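Local coordinates for protein myosin-4 (Saccharomyces cerevisiae, PDB 3MMI) that acts as an actin-based motor in yeast mRNA localization, recruited through SHE3 to messages such as ASH1 mRNA so that certain proteins accumulate in the bud and daughter cell, at residues T60-L65 with P112-N117; G53-I58 with L108-A113; V275-L280 with L290-W295; A301-I306 with N326-V331. All blocks are in the same frame, centred on the assembly; numbering follows the deposited sequence.

Overall arrangement
All four contacts lie in the all-helical globular tail of this type V myosin. From the N terminus, residues 53-58 open interaction 2 and residues 60-65 open interaction 1, both on helix 53-67. They close in the same order at 108-113 and 112-117, so the two loops cross rather than nest, and their centres are 8 Å apart. Together they tie helix 53-67 to helix 111-119 and the turn before it. On the opposite side of the chain's centre, interaction 3 closes a short loop between helices 269-279 and 285-292, and interaction 4 follows in series, joining helix 300-308 to helix 322-338. Interactions 3 and 4 touch, with centres 12 Å apart.

Interaction 1: residues T60-L65 with P112-N117; sequences TVVSSL and PAFAAN
Phe114 reaches across from helix 111-119 and sets the far edge of its ring against Val62 and Ser63 on helix 53-67. The ring meets both neighbours edge-on, with Val62 CG1 and Ser63 CB each lying near its plane. Val62 supplies the closer touch: its CG1, which extends anti to its own main-chain nitrogen (chi1 173°), stands 3.5 Å from Phe114 CE2, while its CB backs the same ring atom, and the two side chains meet at a slant. The neighbouring corner belongs to Ser63, whose CB lies 3.7 Å from Phe114 CZ. The serine thus offers its methylene to the aromatic edge; its OG is turned aside, 4.7 Å from Phe114 CZ. Phe114 gets this far because its CG is anti to the backbone N (chi1 158°), which carries the ring out from its own helix to span the distance between the two: the closest CA atoms, Ser63 and Ala115, are 9.0 Å apart. This is helix-to-helix packing in the dilute-type globular tail, a purely helical fold, and one aromatic side chain does the bridging. Val62 also packs on Ser74, Phe77 and Ile78 of helix 71-91, whereas Ala115 rests on Leu141 and Glu142 of the long helix 132-168. Replacing Phe114 by an alanine would probably open a gap between the two helices here and leave Val62 CG1 and Ser63 CB without their aromatic neighbour.

Interaction 2: residues G53-I58 with L108-A113; sequences GPIHVI and LSRLPA
Ile55, on the first turns of helix 53-67, lies across Arg110, in the turn ahead of helix 111-119, and reaches Leu111, near the start of that helix. From its CB the side chain divides into two branches. The short one, CG2, is flanked by the main-chain nitrogen and carbonyl carbon of its own residue and comes to 4.1 Å from Arg110 CD. The longer branch begins at CG1, which meets Arg110 CB at 3.8 Å, so the isoleucine touches the arginine at two points along its aliphatic stem and crosses it at about a right angle. The tip, CD1, runs on to Leu111, 3.7 Å from CD2 and nearly as close to CG; here the two side chains run antiparallel alongside each other. Leu111 CD2 is shared, because Ile58 CG2 also approaches it, at 3.9 Å. Ile55 and Ile58 are three residues apart and present one helical face to the leucine. The second segment begins as a type I turn, Leu108 to Leu111, which links helices 97-108 and 111-119 and is closed by the bond from Leu111 N to Leu108 O at 2.9 Å. Asn107 OD1 accepts a hydrogen bond from Ile55 N, fastening the start of helix 53-67 to the end of helix 97-108. Leu111 also packs on Leu82 and Thr145, from helices 71-91 and 132-168. Arg110 turns its guanidinium group aside to Ser106 O, which NE binds. The contact is therefore hydrophobic where the segments meet: arginine serves it through its methylenes, while its charged group finds a polar partner to one side.

Interaction 3: residues V275-L280 with L290-W295; sequences VKILQL and LLFDFW
The Phe292 ring pushes its outer edge into a hollow formed by Ile277, on the last turn of helix 269-279, and Leu280 just beyond it. Ile277 forms one wall: its CG1 lies near the ring plane at 3.7 Å from Phe292 CE1, and CD1 flanks the same carbon. Leu280 CD1 comes in at a slant, 3.8 Å from Phe292 CZ. That methyl also meets Leu291, CD1 to CD1 at 4.4 Å, a looser touch between two exposed leucines. Ile277 CG1 is beside the backbone N and anti to the carbonyl carbon (chi1 -84°), a setting that carries the longer branch to the ring edge. In the type II turn that follows helix 285-292, Trp295 turns one face toward Phe292 CD1, which stands 4.0 Å above its plane, displaced from the ring centre. Phe288 and Ile303 also pack on Phe292. This is the junction of two consecutive helices in the DIL region of the tail. Putting an alanine at Ile277 would remove everything beyond CB, CG1 and CD1 included, and would probably leave the Phe292 edge short of packing, with a gap beside CE1. Polar chemistry is kept on another side of helix 269-279, where Gln279 NE2 donates to Val275 O at 2.9 Å and to Asp247 OD2. Across the junction the touching atoms are all carbon, so the contact rests on hydrophobic packing, buried at Ile277 and open to solvent towards the leucines.

Interaction 4: residues A301-I306 with N326-V331; sequences AQIQAI and NYLANV
Leu328 of helix 322-338 pushes CD1 against Ile303 and Gln304 of helix 300-308, in a roughly antiparallel helix pair of the dilute-type tail. The segment axes cross at -149° and approach to 9.9 Å. Leu328 CD1 settles against the backbone of Gln304, 4.0 Å from its CA, and Gln304 CB is close behind. Ile303 CG2 reaches the same methyl at 4.2 Å, its side chain crossing the leucine at about a right angle. These distances describe a loose apolar fit. Gln304 makes a second approach: with CG anti to the backbone N (chi1 -170°) and the chain extended beyond, its amide passes alongside the neighbouring turn near Ala329. Farther out, Phe288 of helix 285-292 packs on both Ile303 and Leu328, filling in beside the pair, and Leu298 also borders Ile303. Tyr327, next to Leu328, anchors its helix to the preceding region by a hydrogen bond between its OH and Asp293 OD1. Gln302 NE2 likewise bonds to Ile345 O, tying helix 300-308 to a later loop. Within helix 322-338, Val331 CG2 lies 3.7 Å above one face of the Tyr327 ring, nearer its periphery than its centre.

Interaction 1: residues T60-L65 with P112-N117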
loop_
_atom_site.group_PDB
_atom_site.type_symbol
_atom_site.label_atom_id
_atom_site.label_comp_id
_atom_site.label_asym_id
_atom_site.label_seq_id
_atom_site.Cartn_x
_atom_site.Cartn_y
_atom_site.Cartn_z
ATOM N N THR A 60 13.066 4.059 25.159
ATOM C CA THR A 60 13.759 4.205 26.443
ATOM C C THR A 60 14.779 3.108 26.639
ATOM O O THR A 60 15.862 3.400 27.015
ATOM C CB THR A 60 12.792 4.233 27.659
ATOM O OG1 THR A 60 11.998 5.429 27.629
ATOM C CG2 THR A 60 13.570 4.197 28.949
ATOM N N VAL A 61 14.434 1.860 26.356
ATOM C CA VAL A 61 15.364 0.770 26.612
ATOM C C VAL A 61 16.527 0.912 25.621
ATOM O O VAL A 61 17.705 0.903 26.024
ATOM C CB VAL A 61 14.720 -0.609 26.459
ATOM C CG1 VAL A 61 15.740 -1.684 26.567
ATOM C CG2 VAL A 61 13.641 -0.823 27.480
ATOM N N VAL A 62 16.200 1.036 24.323
ATOM C CA VAL A 62 17.269 1.193 23.309
ATOM C C VAL A 62 18.202 2.337 23.599
ATOM O O VAL A 62 19.437 2.153 23.540
ATOM C CB VAL A 62 16.735 1.436 21.866
ATOM C CG1 VAL A 62 17.851 1.743 20.937
ATOM C CG2 VAL A 62 15.904 0.256 21.390
ATOM N N SER A 63 17.651 3.526 23.851
ATOM C CA SER A 63 18.597 4.584 24.231
ATOM C C SER A 63 19.418 4.404 25.519
ATOM O O SER A 63 20.560 4.836 25.522
ATOM C CB SER A 63 18.070 5.997 24.105
ATOM O OG SER A 63 17.506 6.401 25.282
ATOM N N SER A 64 18.897 3.729 26.549
ATOM C CA SER A 64 19.750 3.422 27.737
ATOM C C SER A 64 20.900 2.545 27.279
ATOM O O SER A 64 22.054 2.900 27.422
ATOM C CB SER A 64 18.952 2.741 28.877
ATOM O OG SER A 64 19.798 2.445 29.981
ATOM N N LEU A 65 20.566 1.426 26.663
ATOM C CA LEU A 65 21.551 0.481 26.163
ATOM C C LEU A 65 22.617 1.120 25.286
ATOM O O LEU A 65 23.774 0.776 25.389
ATOM C CB LEU A 65 20.872 -0.643 25.410
ATOM C CG LEU A 65 20.077 -1.653 26.218
ATOM C CD1 LEU A 65 19.184 -2.458 25.280
ATOM C CD2 LEU A 65 21.015 -2.643 26.959
ATOM N N PRO A 112 12.945 4.734 12.926
ATOM C CA PRO A 112 13.947 5.338 12.040
ATOM C C PRO A 112 14.371 6.765 12.373
ATOM O O PRO A 112 15.582 7.061 12.381
ATOM C CB PRO A 112 13.241 5.305 10.679
ATOM C CG PRO A 112 12.418 4.164 10.729
ATOM C CD PRO A 112 11.824 4.218 12.123
ATOM N N ALA A 113 13.424 7.660 12.669
ATOM C CA ALA A 113 13.815 9.022 13.084
ATOM C C ALA A 113 14.433 9.084 14.483
ATOM O O ALA A 113 15.251 9.980 14.725
ATOM C CB ALA A 113 12.601 10.067 12.999
ATOM N N PHE A 114 14.069 8.122 15.374
ATOM C CA PHE A 114 14.644 8.008 16.744
ATOM C C PHE A 114 16.123 7.736 16.554
ATOM O O PHE A 114 16.919 8.533 16.997
ATOM C CB PHE A 114 13.969 6.879 17.540
ATOM C CG PHE A 114 14.803 6.354 18.694
ATOM C CD1 PHE A 114 14.994 7.143 19.842
ATOM C CD2 PHE A 114 15.381 5.099 18.638
ATOM C CE1 PHE A 114 15.777 6.686 20.914
ATOM C CE2 PHE A 114 16.168 4.613 19.711
ATOM C CZ PHE A 114 16.363 5.409 20.851
ATOM N N ALA A 115 16.473 6.683 15.778
ATOM C CA ALA A 115 17.867 6.362 15.449
ATOM C C ALA A 115 18.627 7.532 14.857
ATOM O O ALA A 115 19.776 7.789 15.239
ATOM C CB ALA A 115 18.008 5.082 14.517
ATOM N N ALA A 116 17.982 8.267 13.952
ATOM C CA ALA A 116 18.605 9.469 13.353
ATOM C C ALA A 116 18.815 10.523 14.383
ATOM O O ALA A 116 19.896 11.168 14.367
ATOM C CB ALA A 116 17.770 10.054 12.204
ATOM N N ASN A 117 17.804 10.751 15.258
ATOM C CA ASN A 117 18.008 11.703 16.374
ATOM C C ASN A 117 18.986 11.205 17.491
ATOM O O ASN A 117 19.568 11.985 18.172
ATOM C CB ASN A 117 16.692 12.280 16.993
ATOM C CG ASN A 117 16.982 13.469 18.030
ATOM O OD1 ASN A 117 16.938 13.285 19.273
ATOM N ND2 ASN A 117 17.371 14.640 17.493
#

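Interaction 2: residues G53-I58 with L108-A113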
loop_
_atom_site.group_PDB
_atom_site.type_symbol
_atom_site.label_atom_id
_atom_site.label_comp_id
_atom_site.label_asym_id
_atom_site.label_seq_id
_atom_site.Cartn_x
_atom_site.Cartn_y
_atom_site.Cartn_z
ATOM N N GLY A 53 2.787 4.689 23.428
ATOM C CA GLY A 53 3.360 4.105 24.589
ATOM C C GLY A 53 4.474 3.207 24.134
ATOM O O GLY A 53 5.594 3.295 24.674
ATOM N N PRO A 54 4.170 2.298 23.175
ATOM C CA PRO A 54 5.185 1.275 22.908
ATOM C C PRO A 54 6.442 1.853 22.359
ATOM O O PRO A 54 7.532 1.329 22.649
ATOM C CB PRO A 54 4.526 0.360 21.886
ATOM C CG PRO A 54 3.086 0.513 22.115
ATOM C CD PRO A 54 2.888 1.973 22.523
ATOM N N ILE A 55 6.323 2.956 21.627
ATOM C CA ILE A 55 7.532 3.564 21.086
ATOM C C ILE A 55 8.320 4.228 22.202
ATOM O O ILE A 55 9.543 4.411 22.136
ATOM C CB ILE A 55 7.284 4.523 19.838
ATOM C CG1 ILE A 55 8.596 4.912 19.159
ATOM C CG2 ILE A 55 6.550 5.870 20.223
ATOM C CD1 ILE A 55 9.410 3.698 18.647
ATOM N N HIS A 56 7.603 4.581 23.257
ATOM C CA HIS A 56 8.238 5.185 24.419
ATOM C C HIS A 56 8.999 4.089 25.186
ATOM O O HIS A 56 10.127 4.255 25.556
ATOM C CB HIS A 56 7.199 5.936 25.269
ATOM C CG HIS A 56 7.791 6.594 26.489
ATOM N ND1 HIS A 56 8.582 7.741 26.396
ATOM C CD2 HIS A 56 7.783 6.209 27.816
ATOM C CE1 HIS A 56 9.005 8.059 27.612
ATOM N NE2 HIS A 56 8.547 7.138 28.490
ATOM N N VAL A 57 8.401 2.940 25.361
ATOM C CA VAL A 57 9.052 1.892 26.100
ATOM C C VAL A 57 10.265 1.375 25.309
ATOM O O VAL A 57 11.384 1.305 25.854
ATOM C CB VAL A 57 8.066 0.733 26.347
ATOM C CG1 VAL A 57 8.749 -0.450 27.062
ATOM C CG2 VAL A 57 6.938 1.200 27.136
ATOM N N ILE A 58 10.041 1.016 24.024
ATOM C CA ILE A 58 11.116 0.553 23.133
ATOM C C ILE A 58 12.283 1.520 23.122
ATOM O O ILE A 58 13.441 1.150 23.261
ATOM C CB ILE A 58 10.624 0.362 21.708
ATOM C CG1 ILE A 58 9.806 -0.921 21.608
ATOM C CG2 ILE A 58 11.825 0.205 20.735
ATOM C CD1 ILE A 58 8.644 -0.871 20.566
ATOM N N LEU A 108 5.887 2.120 15.265
ATOM C CA LEU A 108 7.146 1.655 14.619
ATOM C C LEU A 108 7.708 2.716 13.703
ATOM O O LEU A 108 8.944 2.817 13.517
ATOM C CB LEU A 108 6.941 0.402 13.791
ATOM C CG LEU A 108 6.579 -0.842 14.577
ATOM C CD1 LEU A 108 6.588 -1.994 13.598
ATOM C CD2 LEU A 108 7.461 -1.078 15.807
ATOM N N SER A 109 6.791 3.540 13.192
ATOM C CA SER A 109 7.145 4.496 12.177
ATOM C C SER A 109 8.071 5.547 12.715
ATOM O O SER A 109 8.697 6.272 11.949
ATOM C CB SER A 109 5.932 5.156 11.486
ATOM O OG SER A 109 5.493 6.275 12.267
ATOM N N ARG A 110 8.236 5.567 14.010
ATOM C CA ARG A 110 9.084 6.571 14.657
ATOM C C ARG A 110 10.488 6.015 14.949
ATOM O O ARG A 110 11.340 6.755 15.352
ATOM C CB ARG A 110 8.405 7.056 15.989
ATOM C CG ARG A 110 7.204 8.018 15.767
ATOM C CD ARG A 110 6.078 7.978 16.762
ATOM N NE ARG A 110 4.794 8.474 16.150
ATOM C CZ ARG A 110 4.512 9.757 16.116
ATOM N NH1 ARG A 110 5.398 10.607 16.561
ATOM N NH2 ARG A 110 3.395 10.201 15.658
ATOM N N LEU A 111 10.684 4.709 14.853
ATOM C CA LEU A 111 12.025 4.075 15.135
ATOM C C LEU A 111 13.161 4.621 14.242
ATOM O O LEU A 111 14.195 5.000 14.723
ATOM C CB LEU A 111 11.953 2.554 15.016
ATOM C CG LEU A 111 11.482 1.755 16.180
ATOM C CD1 LEU A 111 11.519 0.318 15.859
ATOM C CD2 LEU A 111 12.471 2.048 17.320
ATOM N N PRO A 112 12.945 4.734 12.926
ATOM C CA PRO A 112 13.947 5.338 12.040
ATOM C C PRO A 112 14.371 6.765 12.373
ATOM O O PRO A 112 15.582 7.061 12.381
ATOM C CB PRO A 112 13.241 5.305 10.679
ATOM C CG PRO A 112 12.418 4.164 10.729
ATOM C CD PRO A 112 11.824 4.218 12.123
ATOM N N ALA A 113 13.424 7.660 12.669
ATOM C CA ALA A 113 13.815 9.022 13.084
ATOM C C ALA A 113 14.433 9.084 14.483
ATOM O O ALA A 113 15.251 9.980 14.725
ATOM C CB ALA A 113 12.601 10.067 12.999
#

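Interaction 3: residues V275-L280 with L290-W295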
loop_
_atom_site.group_PDB
_atom_site.type_symbol
_atom_site.label_atom_id
_atom_site.label_comp_id
_atom_site.label_asym_id
_atom_site.label_seq_id
_atom_site.Cartn_x
_atom_site.Cartn_y
_atom_site.Cartn_z
ATOM N N VAL A 275 -9.577 2.069 -19.130
ATOM C CA VAL A 275 -10.878 2.545 -19.560
ATOM C C VAL A 275 -10.751 3.677 -20.591
ATOM O O VAL A 275 -11.668 3.886 -21.424
ATOM C CB VAL A 275 -11.829 2.956 -18.368
ATOM C CG1 VAL A 275 -12.015 1.744 -17.389
ATOM C CG2 VAL A 275 -11.329 4.200 -17.642
ATOM N N LYS A 276 -9.621 4.349 -20.676
ATOM C CA LYS A 276 -9.454 5.286 -21.756
ATOM C C LYS A 276 -9.278 4.560 -23.072
ATOM O O LYS A 276 -9.795 4.966 -24.055
ATOM C CB LYS A 276 -8.342 6.322 -21.512
ATOM C CG LYS A 276 -8.700 7.401 -20.501
ATOM C CD LYS A 276 -7.599 8.406 -20.305
ATOM C CE LYS A 276 -8.021 9.602 -19.470
ATOM N NZ LYS A 276 -9.331 10.137 -19.791
ATOM N N ILE A 277 -8.571 3.448 -23.045
ATOM C CA ILE A 277 -8.417 2.664 -24.253
ATOM C C ILE A 277 -9.783 2.311 -24.830
ATOM O O ILE A 277 -9.972 2.280 -26.024
ATOM C CB ILE A 277 -7.538 1.397 -23.944
ATOM C CG1 ILE A 277 -6.082 1.847 -24.042
ATOM C CG2 ILE A 277 -7.838 0.319 -24.920
ATOM C CD1 ILE A 277 -5.205 1.047 -23.318
ATOM N N LEU A 278 -10.734 2.033 -23.953
ATOM C CA LEU A 278 -12.011 1.572 -24.355
ATOM C C LEU A 278 -12.796 2.665 -25.100
ATOM O O LEU A 278 -13.732 2.395 -25.919
ATOM C CB LEU A 278 -12.791 1.112 -23.121
ATOM C CG LEU A 278 -12.455 -0.299 -22.624
ATOM C CD1 LEU A 278 -13.149 -0.524 -21.250
ATOM C CD2 LEU A 278 -12.782 -1.406 -23.664
ATOM N N GLN A 279 -12.459 3.922 -24.800
ATOM C CA GLN A 279 -13.081 5.010 -25.494
ATOM C C GLN A 279 -12.347 5.486 -26.773
ATOM O O GLN A 279 -12.929 6.225 -27.510
ATOM C CB GLN A 279 -13.322 6.177 -24.536
ATOM C CG GLN A 279 -14.049 5.793 -23.263
ATOM C CD GLN A 279 -13.812 6.790 -22.136
ATOM O OE1 GLN A 279 -14.465 7.805 -22.145
ATOM N NE2 GLN A 279 -12.948 6.497 -21.121
ATOM N N LEU A 280 -11.090 5.114 -27.016
ATOM C CA LEU A 280 -10.461 5.411 -28.301
ATOM C C LEU A 280 -11.229 4.837 -29.489
ATOM O O LEU A 280 -11.815 3.762 -29.430
ATOM C CB LEU A 280 -8.966 5.079 -28.391
ATOM C CG LEU A 280 -8.146 5.700 -27.229
ATOM C CD1 LEU A 280 -6.706 5.057 -27.025
ATOM C CD2 LEU A 280 -8.109 7.238 -27.293
ATOM N N LEU A 290 1.007 4.363 -33.575
ATOM C CA LEU A 290 1.273 5.713 -33.071
ATOM C C LEU A 290 0.905 5.888 -31.615
ATOM O O LEU A 290 1.689 6.471 -30.847
ATOM C CB LEU A 290 0.605 6.798 -33.899
ATOM C CG LEU A 290 1.207 7.364 -35.162
ATOM C CD1 LEU A 290 0.697 8.802 -35.190
ATOM C CD2 LEU A 290 2.758 7.349 -35.143
ATOM N N LEU A 291 -0.228 5.286 -31.238
ATOM C CA LEU A 291 -0.646 5.328 -29.837
ATOM C C LEU A 291 0.090 4.429 -28.879
ATOM O O LEU A 291 0.429 4.904 -27.770
ATOM C CB LEU A 291 -2.132 5.201 -29.752
ATOM C CG LEU A 291 -2.865 6.453 -30.276
ATOM C CD1 LEU A 291 -4.357 6.250 -30.506
ATOM C CD2 LEU A 291 -2.746 7.645 -29.336
ATOM N N PHE A 292 0.468 3.194 -29.276
ATOM C CA PHE A 292 0.954 2.197 -28.268
ATOM C C PHE A 292 2.370 1.625 -28.415
ATOM O O PHE A 292 2.873 0.911 -27.508
ATOM C CB PHE A 292 -0.054 1.057 -28.270
ATOM C CG PHE A 292 -1.432 1.507 -27.870
ATOM C CD1 PHE A 292 -1.732 1.710 -26.500
ATOM C CD2 PHE A 292 -2.417 1.739 -28.862
ATOM C CE1 PHE A 292 -3.042 2.140 -26.115
ATOM C CE2 PHE A 292 -3.715 2.164 -28.505
ATOM C CZ PHE A 292 -4.042 2.386 -27.118
ATOM N N ASP A 293 3.018 1.875 -29.577
ATOM C CA ASP A 293 4.380 1.418 -29.695
ATOM C C ASP A 293 5.179 2.222 -28.704
ATOM O O ASP A 293 5.121 3.466 -28.720
ATOM C CB ASP A 293 4.901 1.680 -31.126
ATOM C CG ASP A 293 4.498 0.581 -32.135
ATOM O OD1 ASP A 293 3.822 -0.419 -31.812
ATOM O OD2 ASP A 293 4.862 0.716 -33.305
ATOM N N PHE A 294 5.983 1.580 -27.899
ATOM C CA PHE A 294 6.876 2.316 -26.974
ATOM C C PHE A 294 6.061 3.157 -26.014
ATOM O O PHE A 294 6.456 4.272 -25.668
ATOM C CB PHE A 294 7.904 3.266 -27.658
ATOM C CG PHE A 294 8.264 2.918 -29.062
ATOM C CD1 PHE A 294 8.710 1.631 -29.424
ATOM C CD2 PHE A 294 8.176 3.902 -30.053
ATOM C CE1 PHE A 294 9.051 1.340 -30.822
ATOM C CE2 PHE A 294 8.512 3.613 -31.417
ATOM C CZ PHE A 294 8.934 2.324 -31.794
ATOM N N TRP A 295 4.950 2.564 -25.568
ATOM C CA TRP A 295 4.090 3.085 -24.545
ATOM C C TRP A 295 3.903 1.949 -23.546
ATOM O O TRP A 295 3.325 0.905 -23.849
ATOM C CB TRP A 295 2.798 3.503 -25.252
ATOM C CG TRP A 295 1.710 4.130 -24.373
ATOM C CD1 TRP A 295 1.422 5.506 -24.245
ATOM C CD2 TRP A 295 0.732 3.444 -23.533
ATOM N NE1 TRP A 295 0.372 5.688 -23.385
ATOM C CE2 TRP A 295 -0.070 4.453 -22.929
ATOM C CE3 TRP A 295 0.490 2.111 -23.215
ATOM C CZ2 TRP A 295 -1.135 4.132 -22.062
ATOM C CZ3 TRP A 295 -0.498 1.797 -22.422
ATOM C CH2 TRP A 295 -1.337 2.798 -21.817
#

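Interaction 4: residues A301-I306 with N326-V331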
loop_
_atom_site.group_PDB
_atom_site.type_symbol
_atom_site.label_atom_id
_atom_site.label_comp_id
_atom_site.label_asym_id
_atom_site.label_seq_id
_atom_site.Cartn_x
_atom_site.Cartn_y
_atom_site.Cartn_z
ATOM N N ALA A 301 0.103 -7.558 -23.505
ATOM C CA ALA A 301 -0.869 -8.662 -23.187
ATOM C C ALA A 301 -2.037 -7.937 -22.473
ATOM O O ALA A 301 -3.184 -8.314 -22.613
ATOM C CB ALA A 301 -0.245 -9.672 -22.306
ATOM N N GLN A 302 -1.717 -6.931 -21.629
ATOM C CA GLN A 302 -2.780 -6.150 -20.881
ATOM C C GLN A 302 -3.645 -5.426 -21.838
ATOM O O GLN A 302 -4.863 -5.455 -21.800
ATOM C CB GLN A 302 -2.124 -5.222 -19.898
ATOM C CG GLN A 302 -1.586 -5.966 -18.668
ATOM C CD GLN A 302 -0.724 -5.097 -17.812
ATOM O OE1 GLN A 302 -0.022 -4.255 -18.330
ATOM N NE2 GLN A 302 -0.598 -5.431 -16.538
ATOM N N ILE A 303 -3.022 -4.817 -22.833
ATOM C CA ILE A 303 -3.788 -4.111 -23.809
ATOM C C ILE A 303 -4.587 -5.057 -24.666
ATOM O O ILE A 303 -5.772 -4.755 -25.023
ATOM C CB ILE A 303 -2.883 -3.234 -24.750
ATOM C CG1 ILE A 303 -2.122 -2.173 -23.994
ATOM C CG2 ILE A 303 -3.675 -2.667 -25.938
ATOM C CD1 ILE A 303 -1.142 -1.473 -24.837
ATOM N N GLN A 304 -3.980 -6.141 -25.098
ATOM C CA GLN A 304 -4.759 -7.206 -25.782
ATOM C C GLN A 304 -5.864 -7.732 -24.947
ATOM O O GLN A 304 -6.986 -7.970 -25.472
ATOM C CB GLN A 304 -3.763 -8.342 -26.244
ATOM C CG GLN A 304 -4.471 -9.327 -27.164
ATOM C CD GLN A 304 -3.772 -10.678 -27.216
ATOM O OE1 GLN A 304 -3.369 -11.220 -26.226
ATOM N NE2 GLN A 304 -3.518 -11.091 -28.383
ATOM N N ALA A 305 -5.602 -7.988 -23.676
ATOM C CA ALA A 305 -6.718 -8.529 -22.827
ATOM C C ALA A 305 -7.935 -7.625 -22.887
ATOM O O ALA A 305 -9.128 -8.028 -22.858
ATOM C CB ALA A 305 -6.258 -8.675 -21.409
ATOM N N ILE A 306 -7.661 -6.332 -22.922
ATOM C CA ILE A 306 -8.771 -5.364 -22.855
ATOM C C ILE A 306 -9.547 -5.341 -24.184
ATOM O O ILE A 306 -10.765 -5.404 -24.216
ATOM C CB ILE A 306 -8.305 -3.924 -22.560
ATOM C CG1 ILE A 306 -7.847 -3.718 -21.086
ATOM C CG2 ILE A 306 -9.368 -2.885 -22.997
ATOM C CD1 ILE A 306 -6.793 -2.675 -21.045
ATOM N N ASN A 326 -4.154 -8.851 -34.586
ATOM C CA ASN A 326 -3.041 -9.518 -35.219
ATOM C C ASN A 326 -1.648 -9.003 -34.899
ATOM O O ASN A 326 -0.819 -9.732 -34.481
ATOM C CB ASN A 326 -3.265 -9.477 -36.702
ATOM C CG ASN A 326 -2.631 -10.599 -37.397
ATOM O OD1 ASN A 326 -1.596 -10.465 -38.029
ATOM N ND2 ASN A 326 -3.255 -11.731 -37.305
ATOM N N TYR A 327 -1.428 -7.734 -35.142
ATOM C CA TYR A 327 -0.216 -7.006 -34.671
ATOM C C TYR A 327 0.088 -7.147 -33.167
ATOM O O TYR A 327 1.160 -7.476 -32.774
ATOM C CB TYR A 327 -0.413 -5.501 -35.024
ATOM C CG TYR A 327 0.732 -4.648 -34.565
ATOM C CD1 TYR A 327 2.012 -4.887 -35.080
ATOM C CD2 TYR A 327 0.573 -3.699 -33.549
ATOM C CE1 TYR A 327 3.130 -4.151 -34.643
ATOM C CE2 TYR A 327 1.713 -2.862 -33.150
ATOM C CZ TYR A 327 2.952 -3.095 -33.738
ATOM O OH TYR A 327 4.119 -2.440 -33.360
ATOM N N LEU A 328 -0.902 -6.986 -32.332
ATOM C CA LEU A 328 -0.695 -7.347 -30.858
ATOM C C LEU A 328 -0.206 -8.715 -30.577
ATOM O O LEU A 328 0.711 -8.863 -29.805
ATOM C CB LEU A 328 -1.979 -7.031 -30.062
ATOM C CG LEU A 328 -2.208 -5.559 -29.619
ATOM C CD1 LEU A 328 -3.634 -5.355 -29.157
ATOM C CD2 LEU A 328 -1.215 -5.136 -28.555
ATOM N N ALA A 329 -0.875 -9.722 -31.209
ATOM C CA ALA A 329 -0.454 -11.190 -31.138
ATOM C C ALA A 329 1.008 -11.283 -31.445
ATOM O O ALA A 329 1.821 -11.812 -30.668
ATOM C CB ALA A 329 -1.375 -12.057 -32.105
ATOM N N ASN A 330 1.388 -10.733 -32.583
ATOM C CA ASN A 330 2.838 -10.746 -32.965
ATOM C C ASN A 330 3.806 -10.080 -32.054
ATOM O O ASN A 330 4.904 -10.578 -31.780
ATOM C CB ASN A 330 2.932 -10.143 -34.366
ATOM C CG ASN A 330 2.708 -11.192 -35.486
ATOM O OD1 ASN A 330 1.815 -11.012 -36.331
ATOM N ND2 ASN A 330 3.459 -12.284 -35.445
ATOM N N VAL A 331 3.310 -8.953 -31.476
ATOM C CA VAL A 331 4.080 -8.221 -30.475
ATOM C C VAL A 331 4.300 -9.030 -29.266
ATOM O O VAL A 331 5.408 -9.182 -28.791
ATOM C CB VAL A 331 3.426 -6.711 -30.134
ATOM C CG1 VAL A 331 4.130 -6.065 -28.967
ATOM C CG2 VAL A 331 3.602 -5.878 -31.323
#